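Local coordinates for DegQ (Legionella fallonii, PDB 3PV5), which is an HtrA-family chaperone protease with a trypsin-like peptidase domain and two PDZ domains, and forms large self-compartmentizing assemblies of twelve subunits, at residues D280-L285 with K313-T318; A302-T307 with I335-D340. All blocks are in the same frame, centred on the assembly; numbering follows the deposited sequence.

Contact 1 (D280-L285 with K313-T318); sequences DFQGAL and KITQAT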
# COMPACT_ATOMS: atom_id res chain seq x y z
N ASP A 280 -11.60 -5.72 -62.77
CA ASP A 280 -12.02 -4.38 -62.43
C ASP A 280 -13.53 -4.29 -62.23
O ASP A 280 -14.04 -3.20 -62.04
CB ASP A 280 -11.55 -3.36 -63.50
CG ASP A 280 -12.04 -3.71 -64.90
OD1 ASP A 280 -12.47 -4.87 -65.14
OD2 ASP A 280 -11.98 -2.83 -65.79
N PHE A 281 -14.25 -5.41 -62.29
CA PHE A 281 -15.70 -5.35 -62.15
C PHE A 281 -16.09 -4.90 -60.74
O PHE A 281 -15.47 -5.30 -59.77
CB PHE A 281 -16.34 -6.70 -62.47
CG PHE A 281 -17.81 -6.64 -62.63
CD1 PHE A 281 -18.65 -6.99 -61.58
CD2 PHE A 281 -18.37 -6.23 -63.83
CE1 PHE A 281 -20.05 -6.96 -61.73
CE2 PHE A 281 -19.77 -6.19 -63.99
CZ PHE A 281 -20.61 -6.56 -62.94
N GLN A 282 -17.10 -4.03 -60.67
CA GLN A 282 -17.59 -3.47 -59.42
C GLN A 282 -19.04 -3.79 -59.11
O GLN A 282 -19.86 -4.03 -59.98
CB GLN A 282 -17.41 -1.97 -59.41
CG GLN A 282 -15.94 -1.53 -59.68
CD GLN A 282 -15.85 -0.07 -59.80
OE1 GLN A 282 -16.44 0.53 -60.72
NE2 GLN A 282 -15.19 0.55 -58.85
N GLY A 283 -19.31 -3.84 -57.82
CA GLY A 283 -20.59 -4.31 -57.33
C GLY A 283 -20.42 -4.78 -55.91
O GLY A 283 -19.29 -4.78 -55.36
N ALA A 284 -21.54 -5.18 -55.32
CA ALA A 284 -21.57 -5.63 -53.94
C ALA A 284 -21.98 -7.09 -53.91
O ALA A 284 -23.01 -7.44 -54.46
CB ALA A 284 -22.50 -4.79 -53.10
N LEU A 285 -21.16 -7.93 -53.24
CA LEU A 285 -21.37 -9.36 -53.24
C LEU A 285 -22.35 -9.68 -52.13
O LEU A 285 -22.16 -9.28 -50.98
CB LEU A 285 -20.05 -10.08 -53.05
CG LEU A 285 -20.04 -11.63 -53.06
CD1 LEU A 285 -20.82 -12.24 -54.23
CD2 LEU A 285 -18.57 -12.15 -53.00
N LYS A 313 -25.81 3.66 -58.53
CA LYS A 313 -24.97 2.62 -59.02
C LYS A 313 -24.14 2.20 -57.80
O LYS A 313 -23.59 3.05 -57.10
CB LYS A 313 -24.09 3.15 -60.18
CG LYS A 313 -24.22 2.40 -61.55
CD LYS A 313 -24.06 0.81 -61.48
CE LYS A 313 -22.58 0.28 -61.23
NZ LYS A 313 -22.40 -1.13 -60.61
N ILE A 314 -24.07 0.89 -57.55
CA ILE A 314 -23.23 0.34 -56.51
C ILE A 314 -21.91 -0.16 -57.11
O ILE A 314 -21.88 -1.02 -58.00
CB ILE A 314 -23.92 -0.84 -55.80
CG1 ILE A 314 -25.33 -0.48 -55.37
CG2 ILE A 314 -23.08 -1.30 -54.59
CD1 ILE A 314 -25.39 0.78 -54.54
N THR A 315 -20.81 0.41 -56.63
CA THR A 315 -19.48 -0.07 -56.94
C THR A 315 -18.71 -0.61 -55.71
O THR A 315 -17.57 -1.04 -55.84
CB THR A 315 -18.61 1.06 -57.53
OG1 THR A 315 -18.41 2.08 -56.52
CG2 THR A 315 -19.22 1.65 -58.85
N GLN A 316 -19.35 -0.55 -54.53
CA GLN A 316 -18.71 -0.76 -53.25
C GLN A 316 -19.69 -1.31 -52.25
O GLN A 316 -20.78 -0.79 -52.11
CB GLN A 316 -18.15 0.56 -52.71
CG GLN A 316 -16.70 0.76 -53.11
CD GLN A 316 -16.13 2.08 -52.62
OE1 GLN A 316 -16.72 2.78 -51.79
NE2 GLN A 316 -14.94 2.42 -53.14
N ALA A 317 -19.33 -2.35 -51.54
CA ALA A 317 -20.27 -2.98 -50.63
C ALA A 317 -20.77 -2.01 -49.54
O ALA A 317 -21.95 -2.03 -49.15
CB ALA A 317 -19.62 -4.21 -49.99
N THR A 318 -19.86 -1.17 -49.03
CA THR A 318 -20.21 -0.19 -48.01
C THR A 318 -21.35 0.74 -48.43
O THR A 318 -22.17 1.11 -47.60
CB THR A 318 -18.99 0.65 -47.56
OG1 THR A 318 -18.23 1.10 -48.69
CG2 THR A 318 -18.11 -0.21 -46.69
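Within the first PDZ domain, the start of strand 284-289 meets the turn that leads from strand 312-313 into helix 317-325, and Gln282, Gly283 and Ala284 lie against Ile314, Thr315 and Ala317. The two backbones come close at Gly283, whose CA is 4.4 Å from Thr315 CA and 3.6 Å from Ile314 O. No hydrogen bond joins the segments, so van der Waals contact carries the interface. Ala284 directs its methyl group at the backbone of Ala317: Ala284 CB rests 3.8 Å from Ala317 CA and equally near Ile314 CG2. With chi1 at -50°, Ile314 holds CG2 anti to its backbone N, and this branch faces Ala284. Val264 of strand 262-266 and Val320 of the helix close round the same methyl, making this a small piece of the apolar core between sheet and helix. Lys313 curls back so that its NZ approaches Ile314 O and Thr307 O, but the modelled lysine is strained and its exact placement doubtful. Toward the surface, Gln282 and Thr315 run side by side, pointing the same way. The amide of Gln282 lies along the threonine, with Gln282 NE2 3.7 Å from Thr315 CB and Gln282 OE1 3.5 Å from Thr315 CG2.

Contact 2 (A302-T307 with I335-D340); sequences AGDIIT and IIVERD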
# COMPACT_ATOMS: atom_id res chain seq x y z
N ALA A 302 -27.62 -15.55 -52.51
CA ALA A 302 -26.18 -15.60 -52.22
C ALA A 302 -25.45 -15.79 -53.54
O ALA A 302 -25.76 -16.74 -54.28
CB ALA A 302 -25.86 -16.80 -51.27
N GLY A 303 -24.51 -14.89 -53.81
CA GLY A 303 -23.61 -14.96 -54.94
C GLY A 303 -23.99 -13.93 -55.97
O GLY A 303 -23.24 -13.68 -56.93
N ASP A 304 -25.18 -13.35 -55.83
CA ASP A 304 -25.57 -12.25 -56.69
C ASP A 304 -24.61 -11.09 -56.47
O ASP A 304 -24.10 -10.91 -55.36
CB ASP A 304 -26.99 -11.78 -56.38
CG ASP A 304 -28.08 -12.78 -56.79
OD1 ASP A 304 -27.78 -13.82 -57.45
OD2 ASP A 304 -29.25 -12.52 -56.41
N ILE A 305 -24.38 -10.29 -57.49
CA ILE A 305 -23.59 -9.09 -57.30
C ILE A 305 -24.43 -7.87 -57.55
O ILE A 305 -24.81 -7.62 -58.71
CB ILE A 305 -22.41 -9.03 -58.19
CG1 ILE A 305 -21.41 -10.12 -57.76
CG2 ILE A 305 -21.78 -7.65 -58.08
CD1 ILE A 305 -20.42 -10.45 -58.86
N ILE A 306 -24.76 -7.14 -56.48
CA ILE A 306 -25.62 -5.98 -56.61
C ILE A 306 -24.90 -4.85 -57.32
O ILE A 306 -23.78 -4.54 -56.94
CB ILE A 306 -26.12 -5.50 -55.28
CG1 ILE A 306 -27.02 -6.54 -54.65
CG2 ILE A 306 -26.96 -4.28 -55.47
CD1 ILE A 306 -27.25 -6.30 -53.24
N THR A 307 -25.52 -4.26 -58.35
CA THR A 307 -24.87 -3.20 -59.15
C THR A 307 -25.58 -1.86 -59.16
O THR A 307 -24.98 -0.83 -59.47
CB THR A 307 -24.67 -3.58 -60.62
OG1 THR A 307 -25.94 -3.94 -61.20
CG2 THR A 307 -23.65 -4.69 -60.74
N ILE A 335 -33.61 -3.36 -57.08
CA ILE A 335 -32.25 -3.89 -56.94
C ILE A 335 -31.80 -4.53 -58.24
O ILE A 335 -32.38 -5.52 -58.69
CB ILE A 335 -32.17 -4.91 -55.80
CG1 ILE A 335 -32.71 -4.30 -54.50
CG2 ILE A 335 -30.73 -5.39 -55.61
CD1 ILE A 335 -33.21 -5.34 -53.55
N ILE A 336 -30.77 -3.98 -58.85
CA ILE A 336 -30.21 -4.63 -60.02
C ILE A 336 -28.99 -5.46 -59.65
O ILE A 336 -28.08 -5.01 -58.97
CB ILE A 336 -29.84 -3.64 -61.11
CG1 ILE A 336 -31.12 -2.87 -61.53
CG2 ILE A 336 -29.21 -4.39 -62.33
CD1 ILE A 336 -30.89 -1.96 -62.74
N VAL A 337 -28.97 -6.67 -60.18
CA VAL A 337 -28.12 -7.72 -59.75
C VAL A 337 -27.47 -8.36 -60.94
O VAL A 337 -28.06 -8.44 -62.01
CB VAL A 337 -29.01 -8.79 -59.09
CG1 VAL A 337 -28.87 -10.18 -59.75
CG2 VAL A 337 -28.79 -8.81 -57.60
N GLU A 338 -26.25 -8.86 -60.76
CA GLU A 338 -25.71 -9.75 -61.75
C GLU A 338 -25.60 -11.18 -61.17
O GLU A 338 -25.19 -11.36 -60.02
CB GLU A 338 -24.40 -9.19 -62.23
CG GLU A 338 -23.90 -9.88 -63.45
CD GLU A 338 -23.97 -9.08 -64.74
OE1 GLU A 338 -24.46 -7.95 -64.76
OE2 GLU A 338 -23.48 -9.62 -65.74
N ARG A 339 -26.01 -12.18 -61.95
CA ARG A 339 -26.01 -13.56 -61.48
C ARG A 339 -25.45 -14.46 -62.57
O ARG A 339 -26.05 -14.61 -63.65
CB ARG A 339 -27.43 -13.98 -61.07
CG ARG A 339 -27.55 -15.45 -60.63
CD ARG A 339 -28.99 -15.88 -60.32
NE ARG A 339 -29.59 -15.06 -59.27
CZ ARG A 339 -30.88 -15.01 -58.94
NH1 ARG A 339 -31.81 -15.74 -59.56
NH2 ARG A 339 -31.27 -14.18 -57.98
N ASP A 340 -24.29 -15.05 -62.32
CA ASP A 340 -23.57 -15.86 -63.35
C ASP A 340 -23.64 -15.12 -64.69
O ASP A 340 -23.98 -15.69 -65.73
CB ASP A 340 -24.15 -17.27 -63.50
CG ASP A 340 -24.18 -18.05 -62.17
OD1 ASP A 340 -25.15 -18.81 -61.94
OD2 ASP A 340 -23.23 -17.91 -61.35
O HOH W 1 -22.96 -14.12 -59.84
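Strands 305-307 and 335-339 run antiparallel with a marked twist, 137° between their directions, Ile305 and Glu338 forming a hydrogen-bonded pair and Ile306 and Val337 the non-hydrogen-bonded pair beside it. Ile305 N donates to Glu338 O at 2.9 Å, and Glu338 N returns a bond to Ile305 O at 2.8 Å. Two residues on, Thr307 N donates to Ile336 O in a nearly straight bond of 2.7 Å. Thr307 OG1 adds a weak bond to the same oxygen. The side chains of Ile306 and Val337 share one face of the sheet. Ile306 CG2 packs against Ile335 CG2 at 3.9 Å, and Ile306 CG1 meets Val337 CG2. Asp304, just ahead of its strand, lies alongside Arg339, the last residue of the other strand, in a side-on, two-point salt bridge. Arg339 NE binds Asp304 OD1 at 2.9 Å and Arg339 NH2 binds Asp304 OD2 at 3.0 Å, each oxygen met on its syn side. Carboxylate and guanidinium are nearly coplanar, 16° apart; a bend at chi3 (-58°) in the otherwise extended arginine turns its NE edge to the acid. Both groups have a further anchor, Asp304 OD2 accepting from Lys301 N and Arg339 NH2 donating to Gly299 O, so the pair ties the end of strand 332-339 to the loop after helix 294-297. A water bridges Gly303 O and Asp340 N beyond the last strand pair. In the PDZ sheet, strand 305-309 is thus flanked by 332-339 and by 284-289, whose Val286 touches Asp304 and Ile306, while strand 342-349 continues the sheet beyond 332-339.

How the contacts relate
Strand 305-309 joins the two contacts, whose centres lie about 10 Å apart in the first PDZ domain. Ala284 of contact 1 offers its O to Ile306 N of contact 2 at 2.7 Å, a probable hydrogen bond. Another probable bond, also 2.7 Å, runs from Ile314 N to Thr307 O, where the chain has turned back from strand 305-309 through strand 312-313. Gly283 CA packs on Ile305 CG2 at 3.6 Å. The segments alternate along the chain, and helix 317-325, begun in contact 1, is followed directly by strand 332-339 of contact 2. All four segments lie in one PDZ domain, whereas the probable catalytic triad, Ser205, His96 and Asp126, belongs to the trypsin-like part.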